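Local coordinates for integron gene cassette protein HFX_CASS3 (Uncultured bacterium, PDB 3FYN) that is of unknown function but, as a member of the GNAT family, probably transfers an acetyl or related acyl group from a coenzyme A thioester to an unidentified acceptor, at residues 88-93 against 97-102; 76-81 against 110-115; 32-37 against 63-68; 120-125 against 155-160; 59-64 against 71-76. One frame throughout, in Å; residues are numbered along the deposited sequence.

How the contacts relate
Five contacts illustrate how a GNAT fold is assembled from two short loops and three longer ones. From the N terminus, contact 3 closes first, joining the start of helix 34-47 to the end of helix 54-66. Contact 5 opens on that same helix end, sharing A63 and L64, and closes on strand 71-78, so the helical pair is laid on the sheet. Contact 2 starts where contact 5 stops, at I76, and reaches forward to the loop before helix 117-131; within its span lies contact 1, the hairpin of strands 81-93 and 98-108. Contact 4 comes last, tying helix 117-131 to 155-160 on the other side of the chain's centre from contacts 3 and 5.

Contact 1: 88-93 against 97-102; sequences LTLGFS and GGLRGF
T89 and F102 pair across this antiparallel hairpin, and their side chains leave the same sheet face, with OG1 of T89 3.6 Å from CB of F102. The ring of F102 turns its edge, not a face, to the T89 carbonyl oxygen. R100 and S93 share that face. The R100 chain runs straight from CG to NE, and its CD lies 3.7 Å from CB of S93, aliphatic against aliphatic. At the turn the pattern changes: F92, its CG anti to the backbone N (chi1 -157°), brings its ring alongside glycine backbone, CE1 3.7 Å from G98 CA, and the G98 carbonyl oxygen sits above one face near the rim. L99 places CD2 3.7 Å from G91 O. Both G97 and G98 face S93 in a G1 beta bulge, where S93 N gives G98 O a 2.8 Å bond and G98 N returns a longer one of 3.2 Å to S93 O. R100 forms a salt bridge with E140 and a cation-pi contact with F102, both of the second subunit, and the two F102 rings meet. Strand 136-140 flanks 98-108 in the sheet, strand 71-78 flanks 81-93, and L88 reaches helix 117-131.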
# COMPACT_ATOMS: atom_id res chain seq x y z
N LEU A 88 11.32 0.00 0.59
CA LEU A 88 10.22 0.95 0.67
C LEU A 88 9.35 0.81 -0.58
O LEU A 88 9.85 0.90 -1.70
CB LEU A 88 10.77 2.38 0.73
CG LEU A 88 9.78 3.53 0.52
CD1 LEU A 88 8.82 3.66 1.71
CD2 LEU A 88 10.52 4.83 0.30
N THR A 89 8.05 0.60 -0.40
CA THR A 89 7.15 0.64 -1.54
C THR A 89 6.17 1.80 -1.39
O THR A 89 5.88 2.22 -0.27
CB THR A 89 6.40 -0.68 -1.77
OG1 THR A 89 5.65 -1.01 -0.59
CG2 THR A 89 7.40 -1.80 -2.05
N LEU A 90 5.69 2.31 -2.52
CA LEU A 90 4.91 3.53 -2.56
C LEU A 90 3.54 3.29 -3.17
O LEU A 90 3.40 2.51 -4.11
CB LEU A 90 5.64 4.59 -3.38
CG LEU A 90 7.00 5.00 -2.82
CD1 LEU A 90 7.75 5.90 -3.78
CD2 LEU A 90 6.83 5.68 -1.47
N GLY A 91 2.53 3.98 -2.64
CA GLY A 91 1.18 3.88 -3.16
C GLY A 91 0.38 5.11 -2.81
O GLY A 91 0.67 5.81 -1.84
N PHE A 92 -0.64 5.41 -3.60
CA PHE A 92 -1.47 6.56 -3.31
C PHE A 92 -2.40 6.33 -2.13
O PHE A 92 -2.85 5.20 -1.89
CB PHE A 92 -2.29 6.96 -4.53
CG PHE A 92 -2.73 8.39 -4.51
CD1 PHE A 92 -1.85 9.40 -4.85
CD2 PHE A 92 -4.02 8.73 -4.13
CE1 PHE A 92 -2.24 10.72 -4.82
CE2 PHE A 92 -4.42 10.05 -4.09
CZ PHE A 92 -3.53 11.05 -4.44
N SER A 93 -2.70 7.40 -1.42
CA SER A 93 -3.58 7.36 -0.26
C SER A 93 -4.57 8.51 -0.29
O SER A 93 -4.18 9.68 -0.23
CB SER A 93 -2.74 7.45 1.03
OG SER A 93 -3.54 7.77 2.16
N GLY A 97 -4.18 12.33 0.70
CA GLY A 97 -4.16 13.07 -0.54
C GLY A 97 -2.78 13.08 -1.17
O GLY A 97 -2.35 14.08 -1.75
N GLY A 98 -2.08 11.97 -1.07
CA GLY A 98 -0.76 11.86 -1.66
C GLY A 98 -0.20 10.47 -1.45
O GLY A 98 -0.92 9.55 -1.06
N LEU A 99 1.09 10.31 -1.71
CA LEU A 99 1.73 9.02 -1.55
C LEU A 99 1.88 8.64 -0.09
O LEU A 99 2.16 9.48 0.77
CB LEU A 99 3.10 9.00 -2.22
CG LEU A 99 3.15 9.04 -3.74
CD1 LEU A 99 4.59 9.01 -4.21
CD2 LEU A 99 2.36 7.88 -4.34
N ARG A 100 1.69 7.36 0.20
CA ARG A 100 2.13 6.81 1.47
C ARG A 100 3.13 5.72 1.16
O ARG A 100 3.16 5.19 0.05
CB ARG A 100 0.96 6.27 2.28
CG ARG A 100 0.31 5.06 1.67
CD ARG A 100 -0.89 4.64 2.50
NE ARG A 100 -1.54 3.46 1.94
CZ ARG A 100 -2.54 2.82 2.53
NH1 ARG A 100 -3.02 3.26 3.69
NH2 ARG A 100 -3.07 1.75 1.95
N GLY A 101 3.95 5.39 2.14
CA GLY A 101 4.96 4.37 1.94
C GLY A 101 4.79 3.22 2.89
O GLY A 101 4.16 3.35 3.95
N PHE A 102 5.33 2.07 2.50
CA PHE A 102 5.38 0.90 3.35
C PHE A 102 6.81 0.43 3.50
O PHE A 102 7.57 0.39 2.51
CB PHE A 102 4.58 -0.25 2.73
CG PHE A 102 3.12 0.05 2.58
CD1 PHE A 102 2.21 -0.44 3.50
CD2 PHE A 102 2.66 0.84 1.54
CE1 PHE A 102 0.85 -0.17 3.37
CE2 PHE A 102 1.31 1.11 1.40
CZ PHE A 102 0.41 0.61 2.32

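Contact 2: 76-81 against 110-115; sequences IAEGTE and PNARGK. With ACT (acetate ion), chain C.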
# COMPACT_ATOMS: atom_id res chain seq x y z
N ILE A 76 22.26 -2.60 3.85
CA ILE A 76 22.85 -2.26 5.13
C ILE A 76 24.23 -2.88 5.17
O ILE A 76 24.37 -4.10 5.06
CB ILE A 76 21.98 -2.79 6.28
CG1 ILE A 76 20.57 -2.19 6.19
CG2 ILE A 76 22.62 -2.48 7.63
CD1 ILE A 76 19.58 -2.79 7.16
N ALA A 77 25.24 -2.03 5.28
CA ALA A 77 26.63 -2.46 5.14
C ALA A 77 27.36 -2.57 6.46
O ALA A 77 27.14 -1.79 7.38
CB ALA A 77 27.37 -1.51 4.21
N GLU A 78 28.24 -3.56 6.55
CA GLU A 78 29.14 -3.71 7.67
C GLU A 78 30.45 -4.24 7.10
O GLU A 78 30.47 -5.34 6.55
CB GLU A 78 28.56 -4.68 8.69
CG GLU A 78 29.36 -4.82 9.97
CD GLU A 78 28.74 -5.82 10.93
OE1 GLU A 78 28.51 -6.98 10.52
OE2 GLU A 78 28.49 -5.45 12.09
N GLY A 79 31.52 -3.47 7.21
CA GLY A 79 32.79 -3.86 6.61
C GLY A 79 32.67 -4.02 5.10
O GLY A 79 32.23 -3.11 4.40
N THR A 80 33.04 -5.20 4.60
CA THR A 80 32.99 -5.47 3.16
C THR A 80 31.73 -6.23 2.75
O THR A 80 31.65 -6.73 1.63
CB THR A 80 34.21 -6.28 2.70
OG1 THR A 80 34.26 -7.53 3.40
CG2 THR A 80 35.49 -5.50 2.99
N GLU A 81 30.75 -6.30 3.64
CA GLU A 81 29.55 -7.09 3.39
C GLU A 81 28.27 -6.30 3.57
O GLU A 81 28.17 -5.43 4.42
CB GLU A 81 29.50 -8.28 4.36
CG GLU A 81 30.02 -9.58 3.80
CD GLU A 81 29.61 -10.75 4.67
OE1 GLU A 81 29.58 -10.59 5.90
OE2 GLU A 81 29.32 -11.83 4.11
N PRO A 110 21.04 -12.29 11.51
CA PRO A 110 21.03 -12.52 12.96
C PRO A 110 22.28 -11.98 13.66
O PRO A 110 22.15 -11.31 14.69
CB PRO A 110 20.94 -14.04 13.07
CG PRO A 110 20.18 -14.45 11.83
CD PRO A 110 20.62 -13.49 10.75
N ASN A 111 23.46 -12.25 13.11
CA ASN A 111 24.72 -11.83 13.72
C ASN A 111 24.93 -10.32 13.75
O ASN A 111 25.80 -9.82 14.46
CB ASN A 111 25.92 -12.50 13.03
CG ASN A 111 25.98 -12.20 11.53
OD1 ASN A 111 25.19 -11.41 11.01
ND2 ASN A 111 26.92 -12.83 10.84
N ALA A 112 24.14 -9.60 12.95
CA ALA A 112 24.28 -8.15 12.84
C ALA A 112 23.19 -7.41 13.61
O ALA A 112 23.14 -6.18 13.59
CB ALA A 112 24.32 -7.72 11.38
N ARG A 113 22.32 -8.16 14.28
CA ARG A 113 21.24 -7.55 15.06
C ARG A 113 21.73 -7.03 16.40
O ARG A 113 22.76 -7.47 16.91
CB ARG A 113 20.09 -8.55 15.26
CG ARG A 113 19.35 -8.87 13.98
CD ARG A 113 18.38 -10.02 14.16
NE ARG A 113 17.94 -10.49 12.85
CZ ARG A 113 17.33 -11.65 12.62
NH1 ARG A 113 17.06 -12.47 13.63
NH2 ARG A 113 16.99 -11.98 11.39
N GLY A 114 20.99 -6.09 16.97
CA GLY A 114 21.31 -5.54 18.27
C GLY A 114 22.47 -4.56 18.25
O GLY A 114 23.07 -4.29 19.29
N LYS A 115 22.78 -4.02 17.08
CA LYS A 115 23.89 -3.08 16.93
C LYS A 115 23.41 -1.69 16.51
O LYS A 115 24.22 -0.79 16.30
CB LYS A 115 24.90 -3.60 15.91
CG LYS A 115 25.45 -4.98 16.22
CD LYS A 115 26.44 -5.42 15.14
CE LYS A 115 27.03 -6.78 15.46
NZ LYS A 115 27.92 -7.26 14.36
C ACT C . 18.32 -4.86 14.49
O ACT C . 19.15 -4.11 13.93
OXT ACT C . 18.63 -5.26 15.64
CH3 ACT C . 17.04 -5.27 13.82
O HOH W 1 27.43 -11.12 7.91
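E78 and A112 bring the two backbones nearest, yet their CA atoms remain 8.4 Å apart: a type II' turn from E78 to E81, with G79 at positive phi, faces a short 3-10 turn at 110-112. Side chains therefore bridge the distance. Those of E78 and K115 are both extended and cross at about a right angle, and NZ of K115 gives a 3.0 Å bond to OE2 of E78 in a salt bridge that uses the syn lone pair, on the side of the other carboxylate oxygen. NZ of K115 also makes a weak 3.3 Å bond to O of N111 in its own loop. OE1 of E78 lies 4.3 Å from CB of A112. A little apart, a water donates to OE1 of E81 at 3.0 Å and weakly accepts from ND2 of N111. Further along the loop, the N-H of G114 points almost straight (176°) at OXT of an acetate ion, with N 2.8 Å from OXT, and G118 N binds the same ion. The run RGKGLG that starts at R113 matches the GNAT motif R/Q-x-x-G-x-G/A, whose amides hold the coenzyme A pyrophosphate; the acetate, probably from the crystallisation liquor, is consistent with an anion site there. The E78-K115 pair is an electrostatic tie near the surface beside this loop, probably softened by solvent, while buried A112 supplies its apolar share.

Contact 3: 32-37 against 63-68; sequences GDVPVL and ALLGKP
V34 and L65 make the tight part of this helix-to-helix contact, CG2 of the valine meeting CD1 of the leucine at 3.7 Å. The two side chains run alongside one another in opposite directions. CG of L65 is anti to its carbonyl carbon (chi1 -68°), which sends the branched end across to helix 34-47. The same methyl, CD1, also approaches CD1 of L37, one turn further on, but more loosely at 4.4 Å. One leucine end thus faces both a valine and a leucine, and these three residues account for nearly all of the 93 Å² buried between the segments. The backbones stand well apart, V34 CA and L65 CA 9.0 Å from each other, so side chains alone span the gap. By contrast, G32 and P35 belong to the solvent side of the first segment, and G66 and P68 to that of the second, where the chain turns off toward strand 71-78. K67 there forms a salt bridge with D69 of the second subunit. Beneath the pair lies strand 71-78, where I73 touches both L37 and L65. At the start of helix 34-47, D33 is held by R27 and by the H30 backbone N. Between the two segments no hydrogen bond forms, so helices 34-47 and 54-66 meet here through shape and hydrophobic burial alone, without a directional bond to fix their spacing.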
# COMPACT_ATOMS: atom_id res chain seq x y z
N GLY A 32 23.24 -3.98 -9.83
CA GLY A 32 24.33 -4.90 -9.57
C GLY A 32 24.23 -5.60 -8.23
O GLY A 32 24.93 -6.58 -7.96
N ASP A 33 23.35 -5.10 -7.37
CA ASP A 33 23.16 -5.66 -6.03
C ASP A 33 22.16 -6.80 -6.00
O ASP A 33 21.94 -7.41 -4.94
CB ASP A 33 22.69 -4.58 -5.06
CG ASP A 33 23.76 -3.56 -4.75
OD1 ASP A 33 24.93 -3.95 -4.51
OD2 ASP A 33 23.43 -2.35 -4.73
N VAL A 34 21.53 -7.09 -7.14
CA VAL A 34 20.47 -8.10 -7.15
C VAL A 34 20.93 -9.46 -6.61
O VAL A 34 20.23 -10.08 -5.81
CB VAL A 34 19.80 -8.23 -8.54
CG1 VAL A 34 18.92 -9.49 -8.61
CG2 VAL A 34 18.97 -6.99 -8.84
N PRO A 35 22.12 -9.93 -7.03
CA PRO A 35 22.52 -11.22 -6.47
C PRO A 35 22.61 -11.23 -4.94
O PRO A 35 22.18 -12.21 -4.32
CB PRO A 35 23.90 -11.46 -7.10
CG PRO A 35 23.80 -10.76 -8.42
CD PRO A 35 22.99 -9.52 -8.14
N VAL A 36 23.14 -10.17 -4.34
CA VAL A 36 23.21 -10.09 -2.89
C VAL A 36 21.82 -9.92 -2.26
O VAL A 36 21.52 -10.53 -1.23
CB VAL A 36 24.19 -8.99 -2.42
CG1 VAL A 36 23.95 -8.64 -0.96
CG2 VAL A 36 25.64 -9.44 -2.62
N LEU A 37 20.97 -9.12 -2.89
CA LEU A 37 19.60 -8.94 -2.40
C LEU A 37 18.85 -10.27 -2.37
O LEU A 37 18.12 -10.57 -1.42
CB LEU A 37 18.84 -7.92 -3.24
CG LEU A 37 19.26 -6.47 -2.96
CD1 LEU A 37 18.81 -5.54 -4.09
CD2 LEU A 37 18.73 -6.01 -1.59
N ALA A 63 12.14 -5.74 -10.90
CA ALA A 63 10.96 -4.95 -11.18
C ALA A 63 10.98 -3.65 -10.39
O ALA A 63 10.70 -2.57 -10.92
CB ALA A 63 9.69 -5.74 -10.86
N LEU A 64 11.29 -3.75 -9.10
CA LEU A 64 11.28 -2.59 -8.23
C LEU A 64 12.43 -1.64 -8.58
O LEU A 64 12.22 -0.44 -8.67
CB LEU A 64 11.34 -3.03 -6.77
CG LEU A 64 11.19 -1.95 -5.71
CD1 LEU A 64 10.00 -1.06 -6.00
CD2 LEU A 64 11.06 -2.59 -4.35
N LEU A 65 13.62 -2.19 -8.79
CA LEU A 65 14.78 -1.37 -9.15
C LEU A 65 14.61 -0.70 -10.52
O LEU A 65 15.20 0.34 -10.78
CB LEU A 65 16.07 -2.19 -9.12
CG LEU A 65 16.53 -2.66 -7.74
CD1 LEU A 65 17.67 -3.67 -7.86
CD2 LEU A 65 16.95 -1.47 -6.88
N GLY A 66 13.80 -1.31 -11.38
CA GLY A 66 13.60 -0.79 -12.72
C GLY A 66 12.57 0.33 -12.81
O GLY A 66 12.48 1.03 -13.82
N LYS A 67 11.79 0.50 -11.75
CA LYS A 67 10.73 1.50 -11.75
C LYS A 67 10.69 2.23 -10.41
O LYS A 67 9.97 1.83 -9.50
CB LYS A 67 9.38 0.85 -12.06
CG LYS A 67 8.26 1.85 -12.35
CD LYS A 67 7.07 1.18 -13.02
CE LYS A 67 5.93 2.17 -13.25
NZ LYS A 67 4.73 1.54 -13.85
N PRO A 68 11.48 3.30 -10.28
CA PRO A 68 11.61 4.08 -9.04
C PRO A 68 10.27 4.57 -8.50
O PRO A 68 10.15 4.80 -7.29
CB PRO A 68 12.48 5.26 -9.47
CG PRO A 68 13.30 4.72 -10.59
CD PRO A 68 12.40 3.77 -11.33

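Contact 4: 120-125 against 155-160; sequences AALQTV and AGFEES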
# COMPACT_ATOMS: atom_id res chain seq x y z
N ALA A 120 18.99 2.59 12.17
CA ALA A 120 19.57 3.44 11.13
C ALA A 120 18.85 3.26 9.80
O ALA A 120 18.57 4.24 9.10
CB ALA A 120 21.06 3.16 10.98
N ALA A 121 18.55 2.01 9.46
CA ALA A 121 17.84 1.72 8.22
C ALA A 121 16.47 2.39 8.18
O ALA A 121 16.08 2.96 7.16
CB ALA A 121 17.70 0.21 8.01
N LEU A 122 15.73 2.32 9.28
CA LEU A 122 14.41 2.93 9.35
C LEU A 122 14.48 4.46 9.25
O LEU A 122 13.62 5.08 8.63
CB LEU A 122 13.66 2.50 10.62
CG LEU A 122 13.22 1.03 10.65
CD1 LEU A 122 12.79 0.64 12.06
CD2 LEU A 122 12.11 0.75 9.64
N GLN A 123 15.49 5.06 9.87
CA GLN A 123 15.67 6.50 9.78
C GLN A 123 15.96 6.93 8.35
O GLN A 123 15.48 7.96 7.88
CB GLN A 123 16.78 6.97 10.72
CG GLN A 123 16.36 6.97 12.17
CD GLN A 123 15.11 7.80 12.40
OE1 GLN A 123 15.09 9.00 12.14
NE2 GLN A 123 14.06 7.16 12.89
N THR A 124 16.74 6.12 7.65
CA THR A 124 17.07 6.38 6.25
C THR A 124 15.81 6.33 5.38
O THR A 124 15.60 7.20 4.53
CB THR A 124 18.12 5.39 5.73
OG1 THR A 124 19.34 5.60 6.45
CG2 THR A 124 18.38 5.62 4.26
N VAL A 125 14.98 5.32 5.58
CA VAL A 125 13.74 5.22 4.82
C VAL A 125 12.82 6.40 5.14
O VAL A 125 12.22 6.99 4.24
CB VAL A 125 13.02 3.88 5.08
CG1 VAL A 125 11.65 3.88 4.42
CG2 VAL A 125 13.87 2.72 4.56
N ALA A 155 11.40 3.82 16.24
CA ALA A 155 11.50 4.54 14.98
C ALA A 155 10.26 5.40 14.74
O ALA A 155 10.13 6.05 13.69
CB ALA A 155 11.70 3.57 13.82
N GLY A 156 9.35 5.40 15.70
CA GLY A 156 8.17 6.24 15.64
C GLY A 156 6.93 5.55 15.10
O GLY A 156 5.90 6.20 14.89
N PHE A 157 7.02 4.24 14.87
CA PHE A 157 5.86 3.48 14.44
C PHE A 157 5.03 3.07 15.64
O PHE A 157 5.53 2.41 16.55
CB PHE A 157 6.27 2.22 13.67
CG PHE A 157 6.97 2.50 12.37
CD1 PHE A 157 8.35 2.58 12.32
CD2 PHE A 157 6.25 2.68 11.21
CE1 PHE A 157 9.00 2.83 11.13
CE2 PHE A 157 6.89 2.93 10.01
CZ PHE A 157 8.27 3.00 9.97
N GLU A 158 3.77 3.45 15.65
CA GLU A 158 2.86 3.07 16.72
C GLU A 158 1.63 2.37 16.13
O GLU A 158 1.32 2.55 14.95
CB GLU A 158 2.49 4.29 17.57
CG GLU A 158 3.67 4.84 18.36
CD GLU A 158 3.47 6.27 18.84
OE1 GLU A 158 2.53 6.52 19.63
OE2 GLU A 158 4.27 7.15 18.44
N GLU A 159 0.96 1.57 16.94
CA GLU A 159 -0.20 0.82 16.47
C GLU A 159 -1.26 1.76 15.93
O GLU A 159 -1.57 2.78 16.55
CB GLU A 159 -0.76 -0.05 17.60
CG GLU A 159 -1.76 -1.09 17.14
CD GLU A 159 -2.05 -2.12 18.21
OE1 GLU A 159 -1.31 -2.16 19.21
OE2 GLU A 159 -3.02 -2.90 18.04
N SER A 160 -1.81 1.43 14.77
CA SER A 160 -2.78 2.29 14.11
C SER A 160 -4.20 2.05 14.62
O SER A 160 -5.05 2.93 14.54
CB SER A 160 -2.74 2.07 12.59
OG SER A 160 -3.12 0.75 12.26
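The carbonyl oxygen of A155, a residue that packs on L122, is gripped by two donors: NZ of K126, from the same helix as L122, and NE2 of Q167 from the second subunit. Across the contact itself the meeting is apolar. L122 spreads its two methyls over different partners, CD1 lying 3.6 Å from CB of A155 and CD2 4.0 Å from CE1 of F157. Its CB adds a third touch, 3.9 Å from the A155 methyl. Leucine and phenylalanine side chains cross obliquely, and the methyl reaches the ring at a slant. With chi1 at -65°, F157 has CG anti to its carbonyl carbon, and the ring is carried back toward helix 117-131. Between the two contact residues, G156 ends the preceding short helix in a Schellman motif; its positive phi of 96° turns the chain so that A155 and F157 can both face L122. Beyond, E158 and E159 pair antiparallel with a strand of the second subunit, carrying a sheet across the interface. On the sheet side of the helix, L122 rests on V103 and F106 of strand 98-108 and on I86 of strand 81-93, while F157 covers V103 and, on strand 136-140, L137 and V139.

Contact 5: 59-64 against 71-76; sequences RAFKAL and GRIWLI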
# COMPACT_ATOMS: atom_id res chain seq x y z
N ARG A 59 13.16 -11.58 -10.27
CA ARG A 59 12.11 -10.85 -10.95
C ARG A 59 11.60 -9.67 -10.12
O ARG A 59 11.46 -8.55 -10.61
CB ARG A 59 10.96 -11.80 -11.31
CG ARG A 59 10.09 -11.33 -12.44
CD ARG A 59 9.32 -12.51 -13.05
NE ARG A 59 8.59 -13.31 -12.06
CZ ARG A 59 8.85 -14.58 -11.77
NH1 ARG A 59 9.84 -15.23 -12.39
NH2 ARG A 59 8.12 -15.22 -10.87
N ALA A 60 11.33 -9.93 -8.84
CA ALA A 60 10.78 -8.92 -7.95
C ALA A 60 11.74 -7.76 -7.73
O ALA A 60 11.36 -6.59 -7.85
CB ALA A 60 10.36 -9.54 -6.62
N PHE A 61 13.00 -8.07 -7.40
CA PHE A 61 13.97 -7.01 -7.15
C PHE A 61 14.22 -6.19 -8.41
O PHE A 61 14.32 -4.97 -8.36
CB PHE A 61 15.28 -7.57 -6.59
CG PHE A 61 15.23 -7.90 -5.12
CD1 PHE A 61 14.99 -6.92 -4.18
CD2 PHE A 61 15.47 -9.20 -4.69
CE1 PHE A 61 14.96 -7.23 -2.82
CE2 PHE A 61 15.43 -9.52 -3.34
CZ PHE A 61 15.19 -8.53 -2.40
N LYS A 62 14.31 -6.87 -9.55
CA LYS A 62 14.53 -6.17 -10.81
C LYS A 62 13.36 -5.27 -11.16
O LYS A 62 13.55 -4.17 -11.66
CB LYS A 62 14.83 -7.15 -11.94
CG LYS A 62 16.26 -7.66 -11.92
CD LYS A 62 16.45 -8.83 -12.86
CE LYS A 62 16.32 -8.43 -14.32
NZ LYS A 62 16.61 -9.59 -15.22
N ALA A 63 12.14 -5.74 -10.90
CA ALA A 63 10.96 -4.95 -11.18
C ALA A 63 10.98 -3.65 -10.39
O ALA A 63 10.70 -2.57 -10.92
CB ALA A 63 9.69 -5.74 -10.86
N LEU A 64 11.29 -3.75 -9.10
CA LEU A 64 11.28 -2.59 -8.23
C LEU A 64 12.43 -1.64 -8.58
O LEU A 64 12.22 -0.44 -8.67
CB LEU A 64 11.34 -3.03 -6.77
CG LEU A 64 11.19 -1.95 -5.71
CD1 LEU A 64 10.00 -1.06 -6.00
CD2 LEU A 64 11.06 -2.59 -4.35
N GLY A 71 9.08 2.41 -5.66
CA GLY A 71 9.73 2.42 -4.36
C GLY A 71 11.24 2.39 -4.46
O GLY A 71 11.81 2.69 -5.51
N ARG A 72 11.88 2.02 -3.36
CA ARG A 72 13.33 2.11 -3.24
C ARG A 72 13.86 0.98 -2.38
O ARG A 72 13.16 0.50 -1.50
CB ARG A 72 13.72 3.43 -2.56
CG ARG A 72 13.28 4.69 -3.28
CD ARG A 72 14.12 4.94 -4.51
NE ARG A 72 14.03 6.33 -4.93
CZ ARG A 72 13.00 6.82 -5.60
NH1 ARG A 72 11.98 6.02 -5.91
NH2 ARG A 72 12.98 8.09 -5.96
N ILE A 73 15.11 0.60 -2.61
CA ILE A 73 15.76 -0.42 -1.80
C ILE A 73 17.08 0.12 -1.29
O ILE A 73 17.81 0.79 -2.02
CB ILE A 73 16.02 -1.69 -2.63
CG1 ILE A 73 14.73 -2.18 -3.30
CG2 ILE A 73 16.62 -2.79 -1.75
CD1 ILE A 73 14.94 -3.30 -4.30
N TRP A 74 17.38 -0.15 -0.02
CA TRP A 74 18.68 0.18 0.57
C TRP A 74 19.33 -1.09 1.09
O TRP A 74 18.64 -2.01 1.55
CB TRP A 74 18.53 1.14 1.74
CG TRP A 74 18.16 2.54 1.38
CD1 TRP A 74 19.01 3.60 1.24
CD2 TRP A 74 16.84 3.06 1.17
NE1 TRP A 74 18.30 4.74 0.95
CE2 TRP A 74 16.97 4.43 0.90
CE3 TRP A 74 15.56 2.49 1.19
CZ2 TRP A 74 15.87 5.25 0.64
CZ3 TRP A 74 14.47 3.30 0.93
CH2 TRP A 74 14.63 4.67 0.66
N LEU A 75 20.66 -1.14 1.03
CA LEU A 75 21.43 -2.22 1.63
C LEU A 75 22.08 -1.70 2.89
O LEU A 75 22.40 -0.52 3.00
CB LEU A 75 22.51 -2.72 0.66
CG LEU A 75 21.99 -3.71 -0.38
CD1 LEU A 75 22.86 -3.73 -1.63
CD2 LEU A 75 21.86 -5.10 0.21
N ILE A 76 22.26 -2.60 3.85
CA ILE A 76 22.85 -2.26 5.13
C ILE A 76 24.23 -2.88 5.17
O ILE A 76 24.37 -4.10 5.06
CB ILE A 76 21.98 -2.79 6.28
CG1 ILE A 76 20.57 -2.19 6.19
CG2 ILE A 76 22.62 -2.48 7.63
CD1 ILE A 76 19.58 -2.79 7.16
O HOH W 2 13.53 1.56 -7.11
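After the first strand of the GNAT fold a pair of helices leads back into the sheet, here from helix 54-66 into strand 71-78, and F61 and L64 of the helix settle on I73 and G71 of the strand. The axes of the short segments approach to 9.4 Å, with 116° between chain directions. I73 is the hub. Its CD1 sits at the edge of the F61 ring, in the ring plane, 3.6 Å from CD1 of that ring, and the two side chains cross at about a right angle. L64 comes at I73 obliquely, with CD2 3.8 Å from CG1 of the isoleucine. Because CG of L64 is anti to the backbone N (chi1 -174°), its other methyl can reach down to the strand's beginning, where CD1 stands 3.6 Å from N of G71. The strand begins there with G71 at a positive phi of 147°, a backbone conformation that favours glycine. Around this apolar patch, L37 and M41 of helix 34-47 touch F61, and M94 of the second subunit packs on it too. A water ties the polar margin together by donating to O of L64 at 2.9 Å and to O of G71 at 2.6 Å. L64 O also accepts K67 N, and NH1 of R72 adds a weak bond to that G71 oxygen at 3.4 Å. No direct hydrogen bond crosses between the segments: hydrophobic contact carries the packing of helix on strand, while one water bridges a carbonyl on each side near the turn that joins them.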